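Local coordinates for protein plantazolicin methyltransferase BamL (PDB 5DLY) that probably transfers a methyl group from S-adenosylmethionine to the amino terminus of desmethylplantazolicin, as an N-methyltransferase of plantazolicin maturation, at residues V6-F20 with L131-V143. Numbering follows the deposited sequence.
Sequences VRESEANRIQAQTWF and LCFGLFKNPIAIV. With SAH (S-adenosyl-L-homocysteine), chain C; 5D7 (prop-2-en-1-yl 2-[(1S)-1-amino-4-carbamimidamidobutyl]-1,3-thiazole-4-carboxylate), chain B.
Val6 meets helix 139-148 with both methyls: CG1 faces Pro139 CG tip to tip at 3.8 Å, while CG2 packs on Ile140 CD1. Arg7 turns side-on to Glu10, its NE and NH2 both gripping Glu10 OE1, and a water links that same oxygen to Asn138 OD1; the amide nitrogen of Asn138 binds Glu114. Glu10 OE2 lies 3.4 Å from Lys137 CE, but 4.3 Å from Lys137 NZ, too far for a salt bridge.

Arg13 joins three backbone carbonyls. Arg13 NE donates to Phe136 O (2.7 Å) and Arg13 NH2 to Lys137 O (2.8 Å, N-H...O angle 166°), whereas NH1 and NH2 converge on Val6 O. A bend at chi3 (-60°) turns the guanidinium between Glu10 CA over one face and Pro139 CG over the other, both offset toward the rim, which should limit its rotation.

Further along, Ala16 CB touches Leu135 CD2 at 3.7 Å. Gln17 OE1 approaches SAH C8, and Phe20 crosses Leu135 at about a right angle, CE2 against CD1, while one ring face takes SAH C5'. Leu135 CG also contacts 5D7 CD at 3.7 Å. Thus helix 10-21 packs on the loop after strand 124-130, so that together they form one wall of the pocket that holds S-adenosyl-L-homocysteine and the substrate analogue, an arrangement consistent with a Rossmann-like class I methyltransferase active site.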
ATOM      1  N   VAL A   6     -14.909   2.621  11.751  1.00 16.40           N
ATOM      2  CA  VAL A   6     -13.704   3.425  11.537  1.00 16.13           C
ATOM      3  C   VAL A   6     -13.483   4.447  12.661  1.00 16.62           C
ATOM      4  O   VAL A   6     -12.366   4.591  13.152  1.00 16.74           O
ATOM      5  CB  VAL A   6     -13.711   4.084  10.137  1.00 15.79           C
ATOM      6  CG1 VAL A   6     -12.695   5.215  10.043  1.00 15.52           C
ATOM      7  CG2 VAL A   6     -13.443   3.030   9.076  1.00 15.41           C
ATOM      8  N   ARG A   7     -14.543   5.134  13.087  1.00 17.36           N
ATOM      9  CA  ARG A   7     -14.409   6.116  14.169  1.00 17.87           C
ATOM     10  C   ARG A   7     -14.035   5.473  15.500  1.00 18.02           C
ATOM     11  O   ARG A   7     -13.258   6.041  16.270  1.00 18.39           O
ATOM     12  CB  ARG A   7     -15.682   6.967  14.336  1.00 18.44           C
ATOM     13  CG  ARG A   7     -15.983   7.925  13.188  1.00 19.06           C
ATOM     14  CD  ARG A   7     -15.196   9.234  13.247  1.00 19.73           C
ATOM     15  NE  ARG A   7     -13.761   9.070  12.991  1.00 20.84           N
ATOM     16  CZ  ARG A   7     -13.220   8.793  11.804  1.00 21.83           C
ATOM     17  NH1 ARG A   7     -13.981   8.629  10.727  1.00 21.49           N
ATOM     18  NH2 ARG A   7     -11.905   8.657  11.703  1.00 22.48           N
ATOM     19  N   GLU A   8     -14.572   4.282  15.753  1.00 18.76           N
ATOM     20  CA  GLU A   8     -14.359   3.608  17.033  1.00 19.45           C
ATOM     21  C   GLU A   8     -12.988   2.957  17.154  1.00 19.05           C
ATOM     22  O   GLU A   8     -12.529   2.678  18.263  1.00 19.35           O
ATOM     23  CB  GLU A   8     -15.471   2.595  17.314  1.00 20.46           C
ATOM     24  CG  GLU A   8     -16.766   3.242  17.785  1.00 20.83           C
ATOM     25  CD  GLU A   8     -16.586   4.098  19.031  1.00 21.44           C
ATOM     26  OE1 GLU A   8     -16.605   5.339  18.913  1.00 22.46           O
ATOM     27  OE2 GLU A   8     -16.411   3.538  20.129  1.00 22.16           O
ATOM     28  N   SER A   9     -12.341   2.736  16.009  1.00 18.16           N
ATOM     29  CA  SER A   9     -10.969   2.222  15.964  1.00 17.80           C
ATOM     30  C   SER A   9      -9.929   3.330  15.762  1.00 17.08           C
ATOM     31  O   SER A   9      -8.732   3.051  15.623  1.00 16.08           O
ATOM     32  CB  SER A   9     -10.829   1.142  14.883  1.00 17.60           C
ATOM     33  OG  SER A   9     -11.368   1.558  13.640  1.00 18.19           O
ATOM     34  N   GLU A  10     -10.375   4.583  15.771  1.00 16.91           N
ATOM     35  CA  GLU A  10      -9.477   5.721  15.562  1.00 18.00           C
ATOM     36  C   GLU A  10      -8.327   5.789  16.573  1.00 17.77           C
ATOM     37  O   GLU A  10      -7.180   6.023  16.193  1.00 17.33           O
ATOM     38  CB  GLU A  10     -10.270   7.033  15.539  1.00 19.32           C
ATOM     39  CG  GLU A  10      -9.449   8.264  15.210  1.00 21.02           C
ATOM     40  CD  GLU A  10     -10.289   9.525  15.199  1.00 21.78           C
ATOM     41  OE1 GLU A  10     -11.174   9.648  14.324  1.00 22.31           O
ATOM     42  OE2 GLU A  10     -10.055  10.387  16.065  1.00 23.18           O
ATOM     43  N   ALA A  11      -8.627   5.571  17.852  1.00 18.03           N
ATOM     44  CA  ALA A  11      -7.600   5.603  18.892  1.00 18.12           C
ATOM     45  C   ALA A  11      -6.511   4.562  18.651  1.00 17.75           C
ATOM     46  O   ALA A  11      -5.338   4.824  18.894  1.00 18.22           O
ATOM     47  CB  ALA A  11      -8.222   5.418  20.269  1.00 18.34           C
ATOM     48  N   ASN A  12      -6.904   3.387  18.161  1.00 17.32           N
ATOM     49  CA  ASN A  12      -5.933   2.351  17.818  1.00 16.96           C
ATOM     50  C   ASN A  12      -4.995   2.814  16.710  1.00 16.14           C
ATOM     51  O   ASN A  12      -3.790   2.582  16.774  1.00 15.26           O
ATOM     52  CB  ASN A  12      -6.634   1.055  17.414  1.00 17.65           C
ATOM     53  CG  ASN A  12      -7.390   0.414  18.564  1.00 19.10           C
ATOM     54  OD1 ASN A  12      -7.017   0.558  19.732  1.00 19.65           O
ATOM     55  ND2 ASN A  12      -8.454  -0.303  18.235  1.00 20.34           N
ATOM     56  N   ARG A  13      -5.554   3.490  15.712  1.00 15.94           N
ATOM     57  CA  ARG A  13      -4.779   3.968  14.573  1.00 15.41           C
ATOM     58  C   ARG A  13      -3.826   5.084  14.989  1.00 15.44           C
ATOM     59  O   ARG A  13      -2.683   5.126  14.527  1.00 15.07           O
ATOM     60  CB  ARG A  13      -5.701   4.414  13.431  1.00 14.96           C
ATOM     61  CG  ARG A  13      -6.498   3.277  12.814  1.00 14.55           C
ATOM     62  CD  ARG A  13      -7.086   3.664  11.465  1.00 14.49           C
ATOM     63  NE  ARG A  13      -7.982   4.811  11.601  1.00 14.26           N
ATOM     64  CZ  ARG A  13      -9.245   4.729  12.008  1.00 13.88           C
ATOM     65  NH1 ARG A  13      -9.788   3.549  12.306  1.00 13.89           N
ATOM     66  NH2 ARG A  13      -9.968   5.832  12.111  1.00 13.25           N
ATOM     67  N   ILE A  14      -4.282   5.963  15.890  1.00 16.12           N
ATOM     68  CA  ILE A  14      -3.409   7.003  16.448  1.00 17.05           C
ATOM     69  C   ILE A  14      -2.209   6.374  17.160  1.00 16.20           C
ATOM     70  O   ILE A  14      -1.078   6.817  16.975  1.00 16.66           O
ATOM     71  CB  ILE A  14      -4.150   7.962  17.417  1.00 17.90           C
ATOM     72  CG1 ILE A  14      -5.376   8.605  16.748  1.00 19.21           C
ATOM     73  CG2 ILE A  14      -3.183   8.999  17.991  1.00 18.54           C
ATOM     74  CD1 ILE A  14      -5.091   9.430  15.513  1.00 20.18           C
ATOM     75  N   GLN A  15      -2.470   5.333  17.952  1.00 15.97           N
ATOM     76  CA  GLN A  15      -1.426   4.602  18.666  1.00 15.96           C
ATOM     77  C   GLN A  15      -0.439   3.920  17.718  1.00 15.16           C
ATOM     78  O   GLN A  15       0.770   3.980  17.938  1.00 15.40           O
ATOM     79  CB  GLN A  15      -2.043   3.587  19.641  1.00 16.79           C
ATOM     80  CG  GLN A  15      -1.040   2.700  20.377  1.00 17.88           C
ATOM     81  CD  GLN A  15      -0.046   3.479  21.229  1.00 18.44           C
ATOM     82  OE1 GLN A  15      -0.321   4.598  21.666  1.00 19.09           O
ATOM     83  NE2 GLN A  15       1.121   2.887  21.465  1.00 19.02           N
ATOM     84  N   ALA A  16      -0.947   3.300  16.652  1.00 14.22           N
ATOM     85  CA  ALA A  16      -0.083   2.645  15.659  1.00 14.02           C
ATOM     86  C   ALA A  16       0.862   3.662  15.015  1.00 13.78           C
ATOM     87  O   ALA A  16       2.033   3.371  14.755  1.00 13.53           O
ATOM     88  CB  ALA A  16      -0.920   1.950  14.596  1.00 13.97           C
ATOM     89  N   GLN A  17       0.340   4.861  14.770  1.00 14.29           N
ATOM     90  CA  GLN A  17       1.100   5.917  14.119  1.00 14.83           C
ATOM     91  C   GLN A  17       2.217   6.499  15.004  1.00 15.04           C
ATOM     92  O   GLN A  17       3.185   7.049  14.479  1.00 14.89           O
ATOM     93  CB  GLN A  17       0.148   6.996  13.558  1.00 15.17           C
ATOM     94  CG  GLN A  17       0.808   8.270  13.037  1.00 15.71           C
ATOM     95  CD  GLN A  17       1.774   8.057  11.889  1.00 16.09           C
ATOM     96  OE1 GLN A  17       1.789   7.008  11.228  1.00 16.01           O
ATOM     97  NE2 GLN A  17       2.608   9.062  11.647  1.00 17.18           N
ATOM     98  N   THR A  18       2.119   6.335  16.329  1.00 15.48           N
ATOM     99  CA  THR A  18       3.237   6.751  17.197  1.00 15.82           C
ATOM    100  C   THR A  18       4.561   6.072  16.829  1.00 15.69           C
ATOM    101  O   THR A  18       5.632   6.636  17.047  1.00 15.88           O
ATOM    102  CB  THR A  18       2.960   6.566  18.709  1.00 16.31           C
ATOM    103  OG1 THR A  18       2.823   5.174  19.024  1.00 17.07           O
ATOM    104  CG2 THR A  18       1.722   7.335  19.134  1.00 17.15           C
ATOM    105  N   TRP A  19       4.489   4.882  16.230  1.00 14.66           N
ATOM    106  CA  TRP A  19       5.687   4.163  15.809  1.00 14.37           C
ATOM    107  C   TRP A  19       6.408   4.779  14.596  1.00 14.60           C
ATOM    108  O   TRP A  19       7.490   4.337  14.221  1.00 14.16           O
ATOM    109  CB  TRP A  19       5.350   2.677  15.589  1.00 13.89           C
ATOM    110  CG  TRP A  19       5.013   2.003  16.877  1.00 13.68           C
ATOM    111  CD1 TRP A  19       3.778   1.881  17.442  1.00 13.78           C
ATOM    112  CD2 TRP A  19       5.939   1.399  17.791  1.00 13.57           C
ATOM    113  NE1 TRP A  19       3.875   1.217  18.652  1.00 13.85           N
ATOM    114  CE2 TRP A  19       5.189   0.910  18.883  1.00 13.84           C
ATOM    115  CE3 TRP A  19       7.330   1.204  17.779  1.00 13.76           C
ATOM    116  CZ2 TRP A  19       5.788   0.242  19.967  1.00 13.91           C
ATOM    117  CZ3 TRP A  19       7.922   0.548  18.854  1.00 14.09           C
ATOM    118  CH2 TRP A  19       7.147   0.070  19.930  1.00 14.02           C
ATOM    119  N   PHE A  20       5.810   5.823  14.015  1.00 14.65           N
ATOM    120  CA  PHE A  20       6.394   6.517  12.874  1.00 15.62           C
ATOM    121  C   PHE A  20       6.640   7.998  13.136  1.00 17.37           C
ATOM    122  O   PHE A  20       7.245   8.677  12.307  1.00 19.66           O
ATOM    123  CB  PHE A  20       5.548   6.278  11.616  1.00 14.07           C
ATOM    124  CG  PHE A  20       5.459   4.831  11.266  1.00 13.23           C
ATOM    125  CD1 PHE A  20       6.485   4.221  10.551  1.00 12.82           C
ATOM    126  CD2 PHE A  20       4.400   4.053  11.728  1.00 12.79           C
ATOM    127  CE1 PHE A  20       6.444   2.867  10.266  1.00 12.65           C
ATOM    128  CE2 PHE A  20       4.352   2.698  11.438  1.00 13.07           C
ATOM    129  CZ  PHE A  20       5.373   2.106  10.710  1.00 12.58           C
ATOM    130  N   LEU A 131       1.184  -0.948   2.834  1.00  8.39           N
ATOM    131  CA  LEU A 131       1.496  -1.207   4.241  1.00  8.77           C
ATOM    132  C   LEU A 131       1.374   0.030   5.152  1.00  9.15           C
ATOM    133  O   LEU A 131       2.207   0.252   6.051  1.00  9.47           O
ATOM    134  CB  LEU A 131       2.858  -1.938   4.370  1.00  8.83           C
ATOM    135  CG  LEU A 131       3.042  -3.212   3.530  1.00  8.96           C
ATOM    136  CD1 LEU A 131       4.437  -3.805   3.716  1.00  9.12           C
ATOM    137  CD2 LEU A 131       1.970  -4.248   3.861  1.00  9.48           C
ATOM    138  N   CYS A 132       0.336   0.834   4.932  1.00  9.34           N
ATOM    139  CA  CYS A 132       0.141   2.024   5.780  1.00  9.77           C
ATOM    140  C   CYS A 132      -1.301   2.464   6.029  1.00  9.84           C
ATOM    141  O   CYS A 132      -1.519   3.395   6.797  1.00  9.29           O
ATOM    142  CB  CYS A 132       0.944   3.216   5.248  1.00 10.29           C
ATOM    143  SG  CYS A 132       0.478   3.802   3.606  1.00 12.12           S
ATOM    144  N   PHE A 133      -2.265   1.816   5.378  1.00 10.23           N
ATOM    145  CA  PHE A 133      -3.680   2.232   5.461  1.00 10.83           C
ATOM    146  C   PHE A 133      -4.182   2.362   6.904  1.00 10.83           C
ATOM    147  O   PHE A 133      -4.815   3.358   7.261  1.00 10.83           O
ATOM    148  CB  PHE A 133      -4.544   1.245   4.677  1.00 11.22           C
ATOM    149  CG  PHE A 133      -5.930   1.737   4.359  1.00 11.85           C
ATOM    150  CD1 PHE A 133      -6.133   2.926   3.678  1.00 12.25           C
ATOM    151  CD2 PHE A 133      -7.034   0.978   4.723  1.00 12.37           C
ATOM    152  CE1 PHE A 133      -7.417   3.362   3.374  1.00 12.74           C
ATOM    153  CE2 PHE A 133      -8.319   1.400   4.409  1.00 12.54           C
ATOM    154  CZ  PHE A 133      -8.510   2.592   3.733  1.00 12.51           C
ATOM    155  N   GLY A 134      -3.859   1.375   7.736  1.00 10.62           N
ATOM    156  CA  GLY A 134      -4.262   1.372   9.150  1.00 10.87           C
ATOM    157  C   GLY A 134      -3.644   2.448  10.032  1.00 10.85           C
ATOM    158  O   GLY A 134      -3.983   2.550  11.208  1.00 11.86           O
ATOM    159  N   LEU A 135      -2.728   3.250   9.485  1.00 10.79           N
ATOM    160  CA  LEU A 135      -2.128   4.366  10.229  1.00 10.69           C
ATOM    161  C   LEU A 135      -2.919   5.654  10.105  1.00 11.07           C
ATOM    162  O   LEU A 135      -2.736   6.562  10.912  1.00 11.77           O
ATOM    163  CB  LEU A 135      -0.685   4.630   9.767  1.00 10.41           C
ATOM    164  CG  LEU A 135       0.295   3.466   9.906  1.00 10.15           C
ATOM    165  CD1 LEU A 135       1.620   3.832   9.269  1.00 10.38           C
ATOM    166  CD2 LEU A 135       0.481   3.173  11.386  1.00 10.17           C
ATOM    167  N   PHE A 136      -3.786   5.742   9.099  1.00 11.27           N
ATOM    168  CA  PHE A 136      -4.474   7.002   8.816  1.00 11.81           C
ATOM    169  C   PHE A 136      -5.579   7.270   9.825  1.00 11.77           C
ATOM    170  O   PHE A 136      -6.386   6.388  10.099  1.00 12.10           O
ATOM    171  CB  PHE A 136      -5.081   6.985   7.408  1.00 11.95           C
ATOM    172  CG  PHE A 136      -4.090   6.718   6.303  1.00 12.59           C
ATOM    173  CD1 PHE A 136      -2.742   7.031   6.449  1.00 13.10           C
ATOM    174  CD2 PHE A 136      -4.525   6.185   5.098  1.00 12.81           C
ATOM    175  CE1 PHE A 136      -1.837   6.782   5.420  1.00 13.21           C
ATOM    176  CE2 PHE A 136      -3.631   5.946   4.060  1.00 13.27           C
ATOM    177  CZ  PHE A 136      -2.287   6.241   4.225  1.00 13.46           C
ATOM    178  N   LYS A 137      -5.621   8.485  10.370  1.00 11.95           N
ATOM    179  CA  LYS A 137      -6.730   8.877  11.239  1.00 12.50           C
ATOM    180  C   LYS A 137      -8.093   8.785  10.536  1.00 12.21           C
ATOM    181  O   LYS A 137      -9.078   8.298  11.106  1.00 12.08           O
ATOM    182  CB  LYS A 137      -6.503  10.291  11.788  1.00 13.40           C
ATOM    183  CG  LYS A 137      -7.612  10.778  12.718  1.00 15.12           C
ATOM    184  CD  LYS A 137      -7.316  12.171  13.261  1.00 16.87           C
ATOM    185  CE  LYS A 137      -8.466  12.686  14.121  1.00 18.46           C
ATOM    186  NZ  LYS A 137      -8.173  14.045  14.665  1.00 20.15           N
ATOM    187  N   ASN A 138      -8.132   9.240   9.286  1.00 12.04           N
ATOM    188  CA  ASN A 138      -9.365   9.335   8.518  1.00 12.23           C
ATOM    189  C   ASN A 138      -9.269   8.566   7.192  1.00 11.90           C
ATOM    190  O   ASN A 138      -9.258   9.169   6.115  1.00 11.77           O
ATOM    191  CB  ASN A 138      -9.688  10.812   8.283  1.00 12.78           C
ATOM    192  CG  ASN A 138      -9.913  11.569   9.583  1.00 13.15           C
ATOM    193  OD1 ASN A 138     -10.841  11.254  10.330  1.00 13.80           O
ATOM    194  ND2 ASN A 138      -9.069  12.560   9.859  1.00 14.14           N
ATOM    195  N   PRO A 139      -9.221   7.219   7.264  1.00 11.84           N
ATOM    196  CA  PRO A 139      -9.016   6.427   6.050  1.00 12.05           C
ATOM    197  C   PRO A 139     -10.105   6.572   4.986  1.00 12.03           C
ATOM    198  O   PRO A 139      -9.789   6.567   3.792  1.00 12.31           O
ATOM    199  CB  PRO A 139      -8.927   4.989   6.567  1.00 12.51           C
ATOM    200  CG  PRO A 139      -9.609   5.004   7.888  1.00 12.49           C
ATOM    201  CD  PRO A 139      -9.321   6.361   8.462  1.00 12.25           C
ATOM    202  N   ILE A 140     -11.374   6.697   5.391  1.00 12.04           N
ATOM    203  CA  ILE A 140     -12.451   6.845   4.406  1.00 12.21           C
ATOM    204  C   ILE A 140     -12.340   8.188   3.664  1.00 11.83           C
ATOM    205  O   ILE A 140     -12.475   8.234   2.437  1.00 11.94           O
ATOM    206  CB  ILE A 140     -13.849   6.680   5.054  1.00 12.61           C
ATOM    207  CG1 ILE A 140     -13.942   5.336   5.793  1.00 13.13           C
ATOM    208  CG2 ILE A 140     -14.946   6.791   4.005  1.00 13.57           C
ATOM    209  CD1 ILE A 140     -15.220   5.136   6.591  1.00 12.49           C
ATOM    210  N   ALA A 141     -12.054   9.262   4.403  1.00 11.81           N
ATOM    211  CA  ALA A 141     -11.840  10.581   3.805  1.00 11.62           C
ATOM    212  C   ALA A 141     -10.685  10.550   2.809  1.00 11.34           C
ATOM    213  O   ALA A 141     -10.782  11.111   1.717  1.00 10.94           O
ATOM    214  CB  ALA A 141     -11.577  11.632   4.877  1.00 11.71           C
ATOM    215  N   ILE A 142      -9.601   9.874   3.173  1.00 11.54           N
ATOM    216  CA  ILE A 142      -8.451   9.818   2.275  1.00 11.38           C
ATOM    217  C   ILE A 142      -8.807   9.081   0.991  1.00 11.32           C
ATOM    218  O   ILE A 142      -8.502   9.557  -0.102  1.00 10.86           O
ATOM    219  CB  ILE A 142      -7.216   9.196   2.960  1.00 11.46           C
ATOM    220  CG1 ILE A 142      -6.628  10.220   3.937  1.00 12.07           C
ATOM    221  CG2 ILE A 142      -6.163   8.786   1.926  1.00 11.85           C
ATOM    222  CD1 ILE A 142      -5.670   9.645   4.958  1.00 12.02           C
ATOM    223  N   VAL A 143      -9.470   7.937   1.117  1.00 11.13           N
ATOM    224  CA  VAL A 143      -9.870   7.182  -0.072  1.00 11.52           C
ATOM    225  C   VAL A 143     -10.834   7.966  -0.977  1.00 11.45           C
ATOM    226  O   VAL A 143     -10.664   7.963  -2.196  1.00 11.25           O
ATOM    227  CB  VAL A 143     -10.436   5.786   0.274  1.00 11.69           C
ATOM    228  CG1 VAL A 143     -10.945   5.102  -0.983  1.00 12.07           C
ATOM    229  CG2 VAL A 143      -9.365   4.937   0.935  1.00 12.26           C
TER
HETATM  230  N   SAH C 301       4.491   2.708   1.900  1.00 14.97           N
HETATM  231  CA  SAH C 301       5.608   2.351   2.833  1.00 16.10           C
HETATM  232  CB  SAH C 301       5.107   2.382   4.274  1.00 16.09           C
HETATM  233  CG  SAH C 301       6.152   3.017   5.194  1.00 15.90           C
HETATM  234  SD  SAH C 301       5.728   2.849   6.909  1.00 15.71           S
HETATM  235  C   SAH C 301       6.123   0.974   2.515  1.00 17.07           C
HETATM  236  O   SAH C 301       5.770   0.384   1.501  1.00 17.49           O
HETATM  237  OXT SAH C 301       6.905   0.393   3.266  1.00 19.18           O
HETATM  238  C5' SAH C 301       4.267   3.838   7.049  1.00 13.98           C
HETATM  239  C4' SAH C 301       4.449   5.260   6.533  1.00 13.56           C
HETATM  240  O4' SAH C 301       3.172   5.912   6.483  1.00 12.31           O
HETATM  241  C3' SAH C 301       5.319   6.115   7.453  1.00 13.34           C
HETATM  242  O3' SAH C 301       6.436   6.653   6.719  1.00 14.36           O
HETATM  243  C2' SAH C 301       4.380   7.197   7.973  1.00 13.09           C
HETATM  244  O2' SAH C 301       4.989   8.470   8.208  1.00 13.29           O
HETATM  245  C1' SAH C 301       3.365   7.273   6.844  1.00 12.38           C
HETATM  246  N9  SAH C 301       2.066   7.886   7.201  1.00 11.63           N
HETATM  247  C8  SAH C 301       1.301   7.602   8.277  1.00 11.59           C
HETATM  248  N7  SAH C 301       0.180   8.356   8.281  1.00 11.43           N
HETATM  249  C5  SAH C 301       0.218   9.129   7.183  1.00 11.43           C
HETATM  250  C6  SAH C 301      -0.661  10.152   6.600  1.00 11.48           C
HETATM  251  N6  SAH C 301      -1.817  10.457   7.220  1.00 11.48           N
HETATM  252  N1  SAH C 301      -0.271  10.735   5.436  1.00 10.87           N
HETATM  253  C2  SAH C 301       0.894  10.406   4.840  1.00 10.95           C
HETATM  254  N3  SAH C 301       1.755   9.469   5.317  1.00 10.87           N
HETATM  255  C4  SAH C 301       1.465   8.824   6.477  1.00 11.28           C
HETATM  256  O9  5D7 B 300       3.799  -5.945   6.349  1.00 16.75           O
HETATM  257  C6  5D7 B 300       4.040  -6.082   7.539  1.00 16.40           C
HETATM  258  O7  5D7 B 300       4.228  -7.391   8.113  1.00 18.14           O
HETATM  259  C8  5D7 B 300       4.015  -8.585   7.355  1.00 20.46           C
HETATM  260  C2  5D7 B 300       4.181  -4.913   8.439  1.00 14.60           C
HETATM  261  N3  5D7 B 300       4.236  -3.638   7.967  1.00 13.79           N
HETATM  262  C4  5D7 B 300       4.375  -2.688   8.904  1.00 13.23           C
HETATM  263  S5  5D7 B 300       4.464  -3.447  10.461  1.00 13.61           S
HETATM  264  C1  5D7 B 300       4.300  -5.045   9.830  1.00 14.40           C
HETATM  265  CA  5D7 B 300       4.478  -1.220   8.776  1.00 12.82           C
HETATM  266  N   5D7 B 300       4.627  -0.910   7.360  1.00 13.74           N
HETATM  267  CB  5D7 B 300       3.255  -0.503   9.364  1.00 12.17           C
HETATM  268  CG  5D7 B 300       1.892  -1.126   9.043  1.00 11.60           C
HETATM  269  CD  5D7 B 300       0.838  -0.031   9.012  1.00 11.40           C
HETATM  270  NE  5D7 B 300      -0.476  -0.637   8.845  1.00 11.25           N
HETATM  271  CZ  5D7 B 300      -1.306  -1.095   9.784  1.00 10.96           C
HETATM  272  NH2 5D7 B 300      -2.414  -1.599   9.452  1.00 11.00           N
HETATM  273  NH1 5D7 B 300      -1.002  -1.007  11.016  1.00 10.97           N
HETATM  274  C3  5D7 B 300       4.226  -9.767   8.265  1.00 22.92           C
HETATM  275  C5  5D7 B 300       4.743 -10.891   7.810  1.00 24.55           C
HETATM  276  O   HOH W   1     -12.495   8.527   7.845  1.00  4.74           O
HETATM  277  O   HOH W   2     -11.612  12.016  12.772  1.00 24.93           O